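Side-chain contacts in putative nitroreductase (Thermotoga maritima, PDB 1VKW), which probably acts as an oxidoreductase of the FMN-dependent nitroreductase type: residues K47-K52 with P202-R207; A68-H73 with V78-Q83; W164-K167 with E172-I175. All coordinates share one frame; numbering follows the deposited sequence.

Interaction 1 of 3, residues K47-K52 with P202-R207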
ATOM      1  N   LYS A  47      -4.205   7.186   7.157  1.00 30.45           N
ATOM      2  CA  LYS A  47      -3.113   7.926   7.783  1.00 28.94           C
ATOM      3  C   LYS A  47      -2.420   8.759   6.707  1.00 28.46           C
ATOM      4  O   LYS A  47      -2.265   8.312   5.570  1.00 28.56           O
ATOM      5  CB  LYS A  47      -2.110   6.965   8.416  1.00 29.10           C
ATOM      6  CG  LYS A  47      -0.962   7.660   9.124  1.00 30.35           C
ATOM      7  CD  LYS A  47      -1.380   8.183  10.475  1.00 29.69           C
ATOM      8  CE  LYS A  47      -0.188   8.783  11.214  1.00 36.30           C
ATOM      9  NZ  LYS A  47      -0.541   9.119  12.621  1.00 33.89           N
ATOM     10  N   PHE A  48      -2.014   9.971   7.057  1.00 28.11           N
ATOM     11  CA  PHE A  48      -1.245  10.800   6.136  1.00 29.02           C
ATOM     12  C   PHE A  48      -0.078  11.463   6.861  1.00 31.30           C
ATOM     13  O   PHE A  48      -0.084  11.593   8.090  1.00 32.26           O
ATOM     14  CB  PHE A  48      -2.144  11.826   5.428  1.00 29.27           C
ATOM     15  CG  PHE A  48      -2.898  12.746   6.354  1.00 27.19           C
ATOM     16  CD1 PHE A  48      -2.308  13.901   6.839  1.00 32.43           C
ATOM     17  CD2 PHE A  48      -4.217  12.481   6.696  1.00 26.07           C
ATOM     18  CE1 PHE A  48      -3.015  14.772   7.672  1.00 31.56           C
ATOM     19  CE2 PHE A  48      -4.921  13.330   7.530  1.00 27.10           C
ATOM     20  CZ  PHE A  48      -4.325  14.483   8.018  1.00 28.77           C
ATOM     21  N   ILE A  49       0.933  11.853   6.094  1.00 31.18           N
ATOM     22  CA  ILE A  49       2.144  12.425   6.658  1.00 32.83           C
ATOM     23  C   ILE A  49       1.998  13.940   6.847  1.00 34.04           C
ATOM     24  O   ILE A  49       2.315  14.468   7.919  1.00 34.47           O
ATOM     25  CB  ILE A  49       3.351  12.101   5.753  1.00 31.96           C
ATOM     26  CG1 ILE A  49       3.568  10.587   5.680  1.00 34.56           C
ATOM     27  CG2 ILE A  49       4.611  12.778   6.271  1.00 33.38           C
ATOM     28  CD1 ILE A  49       4.363  10.138   4.468  1.00 35.22           C
ATOM     29  N   THR A  50       1.535  14.623   5.798  1.00 32.55           N
ATOM     30  CA  THR A  50       1.383  16.081   5.802  1.00 34.51           C
ATOM     31  C   THR A  50      -0.061  16.486   5.535  1.00 33.66           C
ATOM     32  O   THR A  50      -0.681  17.175   6.352  1.00 34.20           O
ATOM     33  CB  THR A  50       2.319  16.717   4.741  1.00 33.79           C
ATOM     34  OG1 THR A  50       3.680  16.627   5.188  1.00 40.24           O
ATOM     35  CG2 THR A  50       2.087  18.202   4.596  1.00 38.33           C
ATOM     36  N   LYS A  51      -0.581  16.076   4.380  1.00 33.42           N
ATOM     37  CA  LYS A  51      -1.931  16.428   3.981  1.00 34.11           C
ATOM     38  C   LYS A  51      -2.631  15.242   3.332  1.00 31.55           C
ATOM     39  O   LYS A  51      -2.006  14.445   2.632  1.00 28.78           O
ATOM     40  CB  LYS A  51      -1.920  17.648   3.046  1.00 34.95           C
ATOM     41  CG  LYS A  51      -1.861  17.332   1.553  1.00 38.13           C
ATOM     42  CD  LYS A  51      -1.625  18.588   0.731  1.00 38.35           C
ATOM     43  CE  LYS A  51      -1.623  18.291  -0.767  1.00 42.30           C
ATOM     44  NZ  LYS A  51      -2.979  17.948  -1.280  1.00 45.53           N
ATOM     45  N   LYS A  52      -3.935  15.140   3.585  1.00 30.64           N
ATOM     46  CA  LYS A  52      -4.772  14.102   2.998  1.00 30.57           C
ATOM     47  C   LYS A  52      -5.071  14.515   1.575  1.00 30.45           C
ATOM     48  O   LYS A  52      -5.502  15.638   1.337  1.00 31.15           O
ATOM     49  CB  LYS A  52      -6.079  13.955   3.789  1.00 30.38           C
ATOM     50  CG  LYS A  52      -6.995  12.827   3.308  1.00 30.70           C
ATOM     51  CD  LYS A  52      -8.310  12.763   4.099  1.00 30.40           C
ATOM     52  CE  LYS A  52      -9.275  13.881   3.713  1.00 30.01           C
ATOM     53  NZ  LYS A  52     -10.632  13.741   4.348  1.00 27.76           N
ATOM     54  N   PRO A 202       2.862   4.345  15.144  1.00 34.25           N
ATOM     55  CA  PRO A 202       4.234   4.740  14.775  1.00 33.69           C
ATOM     56  C   PRO A 202       4.277   6.196  14.326  1.00 31.90           C
ATOM     57  O   PRO A 202       3.271   6.714  13.828  1.00 30.56           O
ATOM     58  CB  PRO A 202       4.578   3.805  13.602  1.00 34.14           C
ATOM     59  CG  PRO A 202       3.589   2.694  13.697  1.00 34.13           C
ATOM     60  CD  PRO A 202       2.350   3.301  14.243  1.00 35.12           C
ATOM     61  N   VAL A 203       5.415   6.856  14.527  1.00 29.19           N
ATOM     62  CA  VAL A 203       5.596   8.228  14.072  1.00 30.63           C
ATOM     63  C   VAL A 203       6.477   8.205  12.834  1.00 30.32           C
ATOM     64  O   VAL A 203       7.525   7.569  12.836  1.00 30.51           O
ATOM     65  CB  VAL A 203       6.257   9.118  15.153  1.00 30.16           C
ATOM     66  CG1 VAL A 203       6.522  10.534  14.624  1.00 34.18           C
ATOM     67  CG2 VAL A 203       5.387   9.161  16.391  1.00 34.82           C
ATOM     68  N   ILE A 204       6.048   8.918  11.795  1.00 29.27           N
ATOM     69  CA  ILE A 204       6.756   8.962  10.538  1.00 30.93           C
ATOM     70  C   ILE A 204       7.434  10.305  10.429  1.00 30.94           C
ATOM     71  O   ILE A 204       6.776  11.341  10.581  1.00 28.50           O
ATOM     72  CB  ILE A 204       5.793   8.813   9.354  1.00 34.16           C
ATOM     73  CG1 ILE A 204       4.985   7.521   9.460  1.00 39.09           C
ATOM     74  CG2 ILE A 204       6.578   8.859   8.029  1.00 38.78           C
ATOM     75  CD1 ILE A 204       3.550   7.689   8.985  1.00 45.82           C
ATOM     76  N   GLN A 205       8.732  10.281  10.127  1.00 30.84           N
ATOM     77  CA  GLN A 205       9.532  11.491  10.009  1.00 33.74           C
ATOM     78  C   GLN A 205      10.419  11.451   8.775  1.00 33.10           C
ATOM     79  O   GLN A 205      11.109  10.462   8.536  1.00 32.05           O
ATOM     80  CB  GLN A 205      10.387  11.673  11.265  1.00 33.16           C
ATOM     81  CG  GLN A 205       9.543  11.934  12.494  1.00 35.74           C
ATOM     82  CD  GLN A 205      10.354  12.373  13.674  1.00 35.17           C
ATOM     83  OE1 GLN A 205      11.545  12.073  13.760  1.00 31.88           O
ATOM     84  NE2 GLN A 205       9.718  13.078  14.601  1.00 30.62           N
ATOM     85  N   LYS A 206      10.403  12.539   7.999  1.00 33.06           N
ATOM     86  CA  LYS A 206      11.296  12.670   6.856  1.00 33.09           C
ATOM     87  C   LYS A 206      12.689  12.948   7.379  1.00 31.65           C
ATOM     88  O   LYS A 206      12.852  13.737   8.302  1.00 33.30           O
ATOM     89  CB  LYS A 206      10.867  13.800   5.918  1.00 33.23           C
ATOM     90  CG  LYS A 206      11.661  13.815   4.622  1.00 32.86           C
ATOM     91  CD  LYS A 206      11.520  15.115   3.844  1.00 36.29           C
ATOM     92  CE  LYS A 206      12.035  14.922   2.408  1.00 39.13           C
ATOM     93  NZ  LYS A 206      11.868  16.126   1.563  1.00 39.78           N
ATOM     94  N   ARG A 207      13.677  12.280   6.791  1.00 32.93           N
ATOM     95  CA  ARG A 207      15.084  12.428   7.157  1.00 33.79           C
ATOM     96  C   ARG A 207      15.897  12.698   5.901  1.00 36.10           C
ATOM     97  O   ARG A 207      15.984  11.843   5.019  1.00 38.69           O
ATOM     98  CB  ARG A 207      15.588  11.153   7.813  1.00 34.65           C
ATOM     99  CG  ARG A 207      14.906  10.834   9.101  1.00 35.96           C
ATOM    100  CD  ARG A 207      15.132  11.857  10.213  1.00 37.89           C
ATOM    101  NE  ARG A 207      14.338  11.498  11.382  1.00 37.39           N
ATOM    102  CZ  ARG A 207      14.651  10.528  12.233  1.00 39.29           C
ATOM    103  NH1 ARG A 207      15.766   9.812  12.080  1.00 35.78           N
ATOM    104  NH2 ARG A 207      13.838  10.276  13.252  1.00 39.74           N
TER
HETATM  105  O   HOH W   1       2.026   9.032  14.059  1.00 36.66           O

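Interaction 2 of 3, residues A68-H73 with V78-Q83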
ATOM      1  N   ALA A  68      -5.937  10.427  -7.470  1.00 31.87           N
ATOM      2  CA  ALA A  68      -5.974  11.776  -6.924  1.00 33.07           C
ATOM      3  C   ALA A  68      -4.961  12.636  -7.658  1.00 33.89           C
ATOM      4  O   ALA A  68      -4.043  12.123  -8.300  1.00 34.61           O
ATOM      5  CB  ALA A  68      -5.675  11.754  -5.429  1.00 33.39           C
ATOM      6  N   LYS A  69      -5.137  13.946  -7.577  1.00 35.09           N
ATOM      7  CA  LYS A  69      -4.177  14.871  -8.150  1.00 35.83           C
ATOM      8  C   LYS A  69      -3.011  15.009  -7.182  1.00 36.39           C
ATOM      9  O   LYS A  69      -3.213  15.137  -5.967  1.00 36.33           O
ATOM     10  CB  LYS A  69      -4.828  16.232  -8.407  1.00 35.69           C
ATOM     11  N   ALA A  70      -1.794  14.951  -7.717  1.00 37.01           N
ATOM     12  CA  ALA A  70      -0.595  15.197  -6.923  1.00 37.81           C
ATOM     13  C   ALA A  70       0.362  16.103  -7.685  1.00 38.13           C
ATOM     14  O   ALA A  70       0.379  16.108  -8.917  1.00 39.12           O
ATOM     15  CB  ALA A  70       0.092  13.873  -6.547  1.00 38.51           C
ATOM     16  N   GLU A  71       1.130  16.894  -6.942  1.00 38.85           N
ATOM     17  CA  GLU A  71       2.216  17.682  -7.517  1.00 37.94           C
ATOM     18  C   GLU A  71       3.396  16.758  -7.763  1.00 35.87           C
ATOM     19  O   GLU A  71       3.565  15.769  -7.053  1.00 35.43           O
ATOM     20  CB  GLU A  71       2.634  18.800  -6.565  1.00 38.29           C
ATOM     21  CG  GLU A  71       1.640  19.945  -6.464  1.00 40.70           C
ATOM     22  CD  GLU A  71       2.260  21.192  -5.862  1.00 40.54           C
ATOM     23  OE1 GLU A  71       2.566  21.179  -4.649  1.00 46.61           O
ATOM     24  OE2 GLU A  71       2.445  22.184  -6.601  1.00 45.11           O
ATOM     25  N   LYS A  72       4.206  17.082  -8.766  1.00 34.63           N
ATOM     26  CA  LYS A  72       5.426  16.331  -9.067  1.00 34.64           C
ATOM     27  C   LYS A  72       6.566  16.873  -8.210  1.00 34.21           C
ATOM     28  O   LYS A  72       7.497  17.515  -8.715  1.00 35.82           O
ATOM     29  CB  LYS A  72       5.783  16.441 -10.555  1.00 35.09           C
ATOM     30  N   HIS A  73       6.449  16.651  -6.907  1.00 31.85           N
ATOM     31  CA  HIS A  73       7.477  17.010  -5.938  1.00 31.35           C
ATOM     32  C   HIS A  73       7.655  15.779  -5.062  1.00 29.88           C
ATOM     33  O   HIS A  73       6.710  15.013  -4.885  1.00 28.30           O
ATOM     34  CB  HIS A  73       7.038  18.205  -5.089  1.00 31.62           C
ATOM     35  CG  HIS A  73       7.098  19.519  -5.806  1.00 32.76           C
ATOM     36  ND1 HIS A  73       5.974  20.265  -6.087  1.00 36.13           N
ATOM     37  CD2 HIS A  73       8.148  20.223  -6.290  1.00 32.04           C
ATOM     38  CE1 HIS A  73       6.328  21.372  -6.715  1.00 35.77           C
ATOM     39  NE2 HIS A  73       7.643  21.372  -6.849  1.00 36.40           N
ATOM     40  N   VAL A  78       5.420  10.820  -2.294  1.00 26.04           N
ATOM     41  CA  VAL A  78       5.469   9.863  -1.165  1.00 25.79           C
ATOM     42  C   VAL A  78       4.075   9.765  -0.531  1.00 27.39           C
ATOM     43  O   VAL A  78       3.593   8.667  -0.246  1.00 24.20           O
ATOM     44  CB  VAL A  78       6.550  10.258  -0.113  1.00 26.65           C
ATOM     45  CG1 VAL A  78       6.454   9.410   1.141  1.00 26.81           C
ATOM     46  CG2 VAL A  78       7.926  10.107  -0.689  1.00 22.98           C
ATOM     47  N   GLU A  79       3.434  10.920  -0.342  1.00 26.95           N
ATOM     48  CA  GLU A  79       2.068  11.006   0.163  1.00 29.24           C
ATOM     49  C   GLU A  79       1.117  10.192  -0.697  1.00 29.03           C
ATOM     50  O   GLU A  79       0.293   9.445  -0.172  1.00 31.53           O
ATOM     51  CB  GLU A  79       1.604  12.479   0.195  1.00 30.52           C
ATOM     52  CG  GLU A  79       0.401  12.745   1.086  1.00 32.75           C
ATOM     53  CD  GLU A  79       0.736  12.602   2.562  1.00 36.50           C
ATOM     54  OE1 GLU A  79       1.383  13.516   3.120  1.00 39.52           O
ATOM     55  OE2 GLU A  79       0.351  11.580   3.160  1.00 29.57           O
ATOM     56  N   TYR A  80       1.226  10.351  -2.019  1.00 30.38           N
ATOM     57  CA  TYR A  80       0.382   9.614  -2.964  1.00 29.83           C
ATOM     58  C   TYR A  80       0.558   8.099  -2.797  1.00 29.09           C
ATOM     59  O   TYR A  80      -0.422   7.360  -2.662  1.00 28.08           O
ATOM     60  CB  TYR A  80       0.664  10.049  -4.411  1.00 31.24           C
ATOM     61  CG  TYR A  80      -0.447   9.664  -5.374  1.00 31.25           C
ATOM     62  CD1 TYR A  80      -1.507  10.524  -5.620  1.00 33.96           C
ATOM     63  CD2 TYR A  80      -0.453   8.425  -6.012  1.00 34.94           C
ATOM     64  CE1 TYR A  80      -2.536  10.172  -6.483  1.00 32.55           C
ATOM     65  CE2 TYR A  80      -1.485   8.067  -6.889  1.00 33.32           C
ATOM     66  CZ  TYR A  80      -2.525   8.946  -7.113  1.00 33.40           C
ATOM     67  OH  TYR A  80      -3.556   8.608  -7.969  1.00 28.67           O
ATOM     68  N   GLY A  81       1.807   7.643  -2.776  1.00 28.38           N
ATOM     69  CA  GLY A  81       2.109   6.237  -2.532  1.00 28.88           C
ATOM     70  C   GLY A  81       1.631   5.747  -1.177  1.00 28.09           C
ATOM     71  O   GLY A  81       1.048   4.676  -1.072  1.00 26.75           O
ATOM     72  N   PHE A  82       1.851   6.559  -0.145  1.00 29.03           N
ATOM     73  CA  PHE A  82       1.505   6.201   1.235  1.00 27.90           C
ATOM     74  C   PHE A  82      -0.009   6.020   1.420  1.00 27.61           C
ATOM     75  O   PHE A  82      -0.468   4.995   1.934  1.00 25.33           O
ATOM     76  CB  PHE A  82       2.051   7.275   2.185  1.00 29.57           C
ATOM     77  CG  PHE A  82       1.913   6.933   3.648  1.00 29.18           C
ATOM     78  CD1 PHE A  82       2.691   5.924   4.218  1.00 32.08           C
ATOM     79  CD2 PHE A  82       1.013   7.620   4.456  1.00 26.69           C
ATOM     80  CE1 PHE A  82       2.572   5.607   5.576  1.00 26.31           C
ATOM     81  CE2 PHE A  82       0.882   7.302   5.809  1.00 30.63           C
ATOM     82  CZ  PHE A  82       1.665   6.291   6.369  1.00 26.44           C
ATOM     83  N   GLN A  83      -0.782   7.001   0.964  1.00 26.54           N
ATOM     84  CA  GLN A  83      -2.234   6.930   1.074  1.00 26.44           C
ATOM     85  C   GLN A  83      -2.822   5.931   0.093  1.00 24.46           C
ATOM     86  O   GLN A  83      -3.753   5.206   0.432  1.00 24.93           O
ATOM     87  CB  GLN A  83      -2.858   8.313   0.881  1.00 26.01           C
ATOM     88  CG  GLN A  83      -2.587   9.245   2.042  1.00 26.38           C
ATOM     89  CD  GLN A  83      -3.054  10.665   1.787  1.00 28.86           C
ATOM     90  OE1 GLN A  83      -4.099  10.888   1.179  1.00 30.16           O
ATOM     91  NE2 GLN A  83      -2.277  11.631   2.258  1.00 34.38           N
TER

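Interaction 3 of 3, residues W164-K167 with E172-I175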
ATOM      1  N   TRP A 164      14.087   0.085  -2.823  1.00 29.29           N
ATOM      2  CA  TRP A 164      14.173   0.410  -1.389  1.00 30.19           C
ATOM      3  C   TRP A 164      15.483   0.005  -0.755  1.00 28.47           C
ATOM      4  O   TRP A 164      16.024  -1.072  -1.020  1.00 30.52           O
ATOM      5  CB  TRP A 164      13.041  -0.258  -0.620  1.00 31.15           C
ATOM      6  CG  TRP A 164      11.723  -0.163  -1.286  1.00 30.86           C
ATOM      7  CD1 TRP A 164      10.996   0.963  -1.506  1.00 30.71           C
ATOM      8  CD2 TRP A 164      10.952  -1.248  -1.806  1.00 28.57           C
ATOM      9  NE1 TRP A 164       9.821   0.647  -2.143  1.00 32.18           N
ATOM     10  CE2 TRP A 164       9.763  -0.705  -2.330  1.00 27.13           C
ATOM     11  CE3 TRP A 164      11.143  -2.629  -1.879  1.00 27.44           C
ATOM     12  CZ2 TRP A 164       8.771  -1.494  -2.922  1.00 30.55           C
ATOM     13  CZ3 TRP A 164      10.145  -3.415  -2.467  1.00 31.28           C
ATOM     14  CH2 TRP A 164       8.983  -2.839  -2.973  1.00 31.19           C
ATOM     15  N   LYS A 165      15.991   0.875   0.102  1.00 28.64           N
ATOM     16  CA  LYS A 165      17.096   0.522   0.972  1.00 29.93           C
ATOM     17  C   LYS A 165      16.578   0.721   2.385  1.00 30.55           C
ATOM     18  O   LYS A 165      16.069   1.802   2.700  1.00 31.55           O
ATOM     19  CB  LYS A 165      18.302   1.417   0.679  1.00 28.30           C
ATOM     20  CG  LYS A 165      19.641   0.937   1.211  1.00 31.70           C
ATOM     21  CD  LYS A 165      20.808   1.787   0.616  1.00 32.92           C
ATOM     22  CE  LYS A 165      22.189   1.400   1.154  1.00 37.62           C
ATOM     23  NZ  LYS A 165      23.287   2.346   0.717  1.00 38.37           N
ATOM     24  N   ILE A 166      16.694  -0.315   3.219  1.00 28.87           N
ATOM     25  CA  ILE A 166      16.076  -0.338   4.547  1.00 29.22           C
ATOM     26  C   ILE A 166      17.138  -0.495   5.622  1.00 29.21           C
ATOM     27  O   ILE A 166      18.057  -1.322   5.495  1.00 25.92           O
ATOM     28  CB  ILE A 166      15.058  -1.510   4.661  1.00 28.09           C
ATOM     29  CG1 ILE A 166      14.037  -1.470   3.515  1.00 31.32           C
ATOM     30  CG2 ILE A 166      14.367  -1.532   6.043  1.00 30.86           C
ATOM     31  CD1 ILE A 166      13.107  -2.708   3.491  1.00 32.11           C
ATOM     32  N   LYS A 167      16.997   0.291   6.687  1.00 28.89           N
ATOM     33  CA  LYS A 167      17.941   0.264   7.789  1.00 29.68           C
ATOM     34  C   LYS A 167      17.193   0.310   9.101  1.00 29.04           C
ATOM     35  O   LYS A 167      16.313   1.145   9.293  1.00 30.89           O
ATOM     36  CB  LYS A 167      18.926   1.450   7.701  1.00 28.39           C
ATOM     37  CG  LYS A 167      19.986   1.451   8.787  1.00 35.02           C
ATOM     38  CD  LYS A 167      20.981   2.596   8.619  1.00 37.40           C
ATOM     39  CE  LYS A 167      20.318   3.968   8.703  1.00 43.49           C
ATOM     40  NZ  LYS A 167      21.346   5.046   8.553  1.00 50.81           N
ATOM     41  N   GLU A 172      14.152   2.810  15.269  1.00 32.09           N
ATOM     42  CA  GLU A 172      13.524   3.220  14.009  1.00 31.73           C
ATOM     43  C   GLU A 172      13.839   2.282  12.873  1.00 32.06           C
ATOM     44  O   GLU A 172      14.856   1.594  12.890  1.00 32.85           O
ATOM     45  CB  GLU A 172      14.003   4.614  13.604  1.00 31.93           C
ATOM     46  CG  GLU A 172      13.937   5.637  14.709  1.00 31.71           C
ATOM     47  CD  GLU A 172      14.339   7.018  14.262  1.00 32.75           C
ATOM     48  OE1 GLU A 172      14.829   7.187  13.122  1.00 40.57           O
ATOM     49  OE2 GLU A 172      14.153   7.943  15.065  1.00 36.82           O
ATOM     50  N   LEU A 173      12.955   2.288  11.885  1.00 31.35           N
ATOM     51  CA  LEU A 173      13.135   1.564  10.632  1.00 32.66           C
ATOM     52  C   LEU A 173      13.093   2.652   9.590  1.00 30.79           C
ATOM     53  O   LEU A 173      12.143   3.435   9.553  1.00 29.95           O
ATOM     54  CB  LEU A 173      12.013   0.542  10.414  1.00 32.42           C
ATOM     55  CG  LEU A 173      12.150  -0.573   9.370  1.00 35.10           C
ATOM     56  CD1 LEU A 173      13.452  -1.363   9.477  1.00 35.41           C
ATOM     57  CD2 LEU A 173      10.979  -1.524   9.538  1.00 38.26           C
ATOM     58  N   CYS A 174      14.171   2.754   8.823  1.00 30.48           N
ATOM     59  CA  CYS A 174      14.319   3.792   7.806  1.00 32.78           C
ATOM     60  C   CYS A 174      14.295   3.192   6.413  1.00 31.92           C
ATOM     61  O   CYS A 174      14.976   2.209   6.155  1.00 32.64           O
ATOM     62  CB  CYS A 174      15.621   4.554   8.028  1.00 34.17           C
ATOM     63  SG  CYS A 174      15.684   5.410   9.627  1.00 42.34           S
ATOM     64  N   ILE A 175      13.501   3.795   5.530  1.00 30.11           N
ATOM     65  CA  ILE A 175      13.417   3.408   4.131  1.00 30.77           C
ATOM     66  C   ILE A 175      13.841   4.594   3.276  1.00 29.78           C
ATOM     67  O   ILE A 175      13.275   5.685   3.402  1.00 28.07           O
ATOM     68  CB  ILE A 175      11.975   3.017   3.768  1.00 30.72           C
ATOM     69  CG1 ILE A 175      11.497   1.862   4.652  1.00 30.66           C
ATOM     70  CG2 ILE A 175      11.875   2.647   2.292  1.00 31.64           C
ATOM     71  CD1 ILE A 175      10.014   1.603   4.539  1.00 34.37           C
TER
HETATM   72  O   HOH W   2      17.189   3.666   4.723  1.00 28.19           O

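Interaction 1 of 3, residues K47-K52 with P202-R207
Ile49 and Ile204 meet through one branch each, the long CG1 arm of Ile49 lying 4.2 Å from the CG2 methyl of Ile204. The two side chains cross at about a right angle, so they touch over a small patch. On strand 203-207, Ile204 is the residue whose CB points at the loop, while Val203 and Gln205 point away. Its CG1 stands beside the backbone N (chi1 -57°) and leads toward Lys47, which leaves CG2 anti to that N and against Ile49. CD1 of Ile204 comes to 4.5 Å from Lys47 CE, a loose approach to the far end of the lysine chain.

Lys47 starts out extended, bends once at its second torsion (chi2 78°) and then runs straight, which carries its ammonium group toward the start of the strand. Water 1 sits between the two: it accepts from Lys47 NZ at 2.9 Å and donates to Pro202 O at 2.6 Å. The same ammonium group forms a salt bridge with Glu201, one residue before the strand segment. Tyr191 and Leu187 of helix 180-198 and Phe82 of helix 74-93 also pack against Ile204.

Further along the segment, Arg207 NH2 donates to Gln205 OE1 at 3.0 Å along a nearly straight line (171°), the oxygen lying in the guanidinium plane. Glu172 on the hairpin gives this NH2 a salt-bridge partner too, which should fix the turn of the guanidinium group.

The loop between helix 35-43 and strand 56-58 thus rests against 203-207, an outermost strand of the antiparallel C-terminal sheet, without a direct hydrogen bond. The chemistry is a light hydrocarbon touch at the surface, with one water as polar link and the lysine charge probably balanced by Glu201.

Interaction 2 of 3, residues A68-H73 with V78-Q83
The loop around Ala68 and Ala70, its backbone extended, passes helix 78-83 with Ala70 CA 6.9 Å from Tyr80 CA as the nearest pair. Tyr80 spans that gap alone. With CG anti to the backbone N (chi1 -162°), its ring reaches out from the helix to the loop. Ala70 CB meets the ring obliquely at Tyr80 CD1, 3.8 Å away, and Ala68 CB lies 3.7 Å from Tyr80 CE1, so the two methyls line the CD1-CE1 side of the ring from opposite sides of its plane. Ala68 C lies in the ring plane at the edge.

The hydroxyl finishes the contact: Ala68 N donates to Tyr80 OH at 3.0 Å, with an angle of 154° at the hydrogen. Tyr80 OH is also hydrogen-bonded to Tyr111 O, and Trp55 meets the ring at an inclined angle.

One turn apart on the helix, Gln83 NE2 donates to Glu79 OE2 at 2.8 Å, arriving from above the carboxylate plane. That carboxylate also takes the backbone N of Ile49 and of Thr50, and Gln83 OE1 takes Leu53 N and Trp55 NE1.

A buried phenol thus ties the loop back onto its own helix: small methyls let the ring lie close, and its buried hydroxyl is satisfied by the backbone NH of Ala68 and the carbonyl of Tyr111.

Interaction 3 of 3, residues W164-K167 with E172-I175
Three groups converge on Cys174 O in this antiparallel hairpin. Lys167 N donates to Cys174 O at 2.8 Å, and Ile166 CA brings a CA-H contact to this same Cys174 O at 3.2 Å. Water 2 adds a weak bond to the same oxygen and a firmer one to Lys165 O, bridging the carbonyls of the two strands. The return bond, from Cys174 N to Lys167 O, is 2.7 Å long and nearly straight at 171°. Lys167 and Cys174 therefore form a hydrogen-bonded pair, followed by Ile166 and Ile175 as a non-hydrogen-bonded one.

Ile166 and Ile175 point to the same face of the sheet, their CG1 atoms 4.3 Å apart. The tighter touch there is diagonal: Ile166 CG2 lies 3.6 Å from Leu173 CD1, the two side chains crossing obliquely. CG1 of Ile166 stands beside the backbone N (chi1 -53°) and leads to Ile175, leaving CG2 anti to that N and next to Leu173. Ile175 CG2 reaches back to Trp164 CD1 at 4.2 Å, meeting the indole obliquely. Helix 143-153 covers Ile166 and Leu173, and helix 180-198 covers Ile175 and Trp164, whose NE1 is held by Asp182 O.

On the opposite face lie Cys174 and Lys167. Cys174 sets SG beside its backbone N (chi1 -62°) and joins Cys213 of the adjacent strand 211-215 in a disulfide, while the end of the Lys167 chain leads away.

The hairpin is thus held by three kinds of chemistry: short backbone bonds between its strands, a hydrocarbon face pressed under two helices, and a covalent cross-strand link on the other face that staples the second strand to the next one in the sheet.

How the interactions relate
From the N terminus, the chain first passes loop 47-52, whose partner comes only near the end, on strand 203-207. Interactions 2 and 3 both fall within the long loop that interaction 1 closes. Interaction 2 closes a short turn where the chain leaves strand 64-67 and enters helix 74-93; interaction 3 closes the hairpin 165-176 later on. These two follow in series, about 8 Å apart at their nearest atoms, and no pair crosses. Interaction 1 touches both neighbours: Gln83 and Glu79 of the helix hold loop 47-52, and Arg207 reaches Glu172. Together they tie the loop, helix 74-93 and both outer strands of the C-terminal sheet.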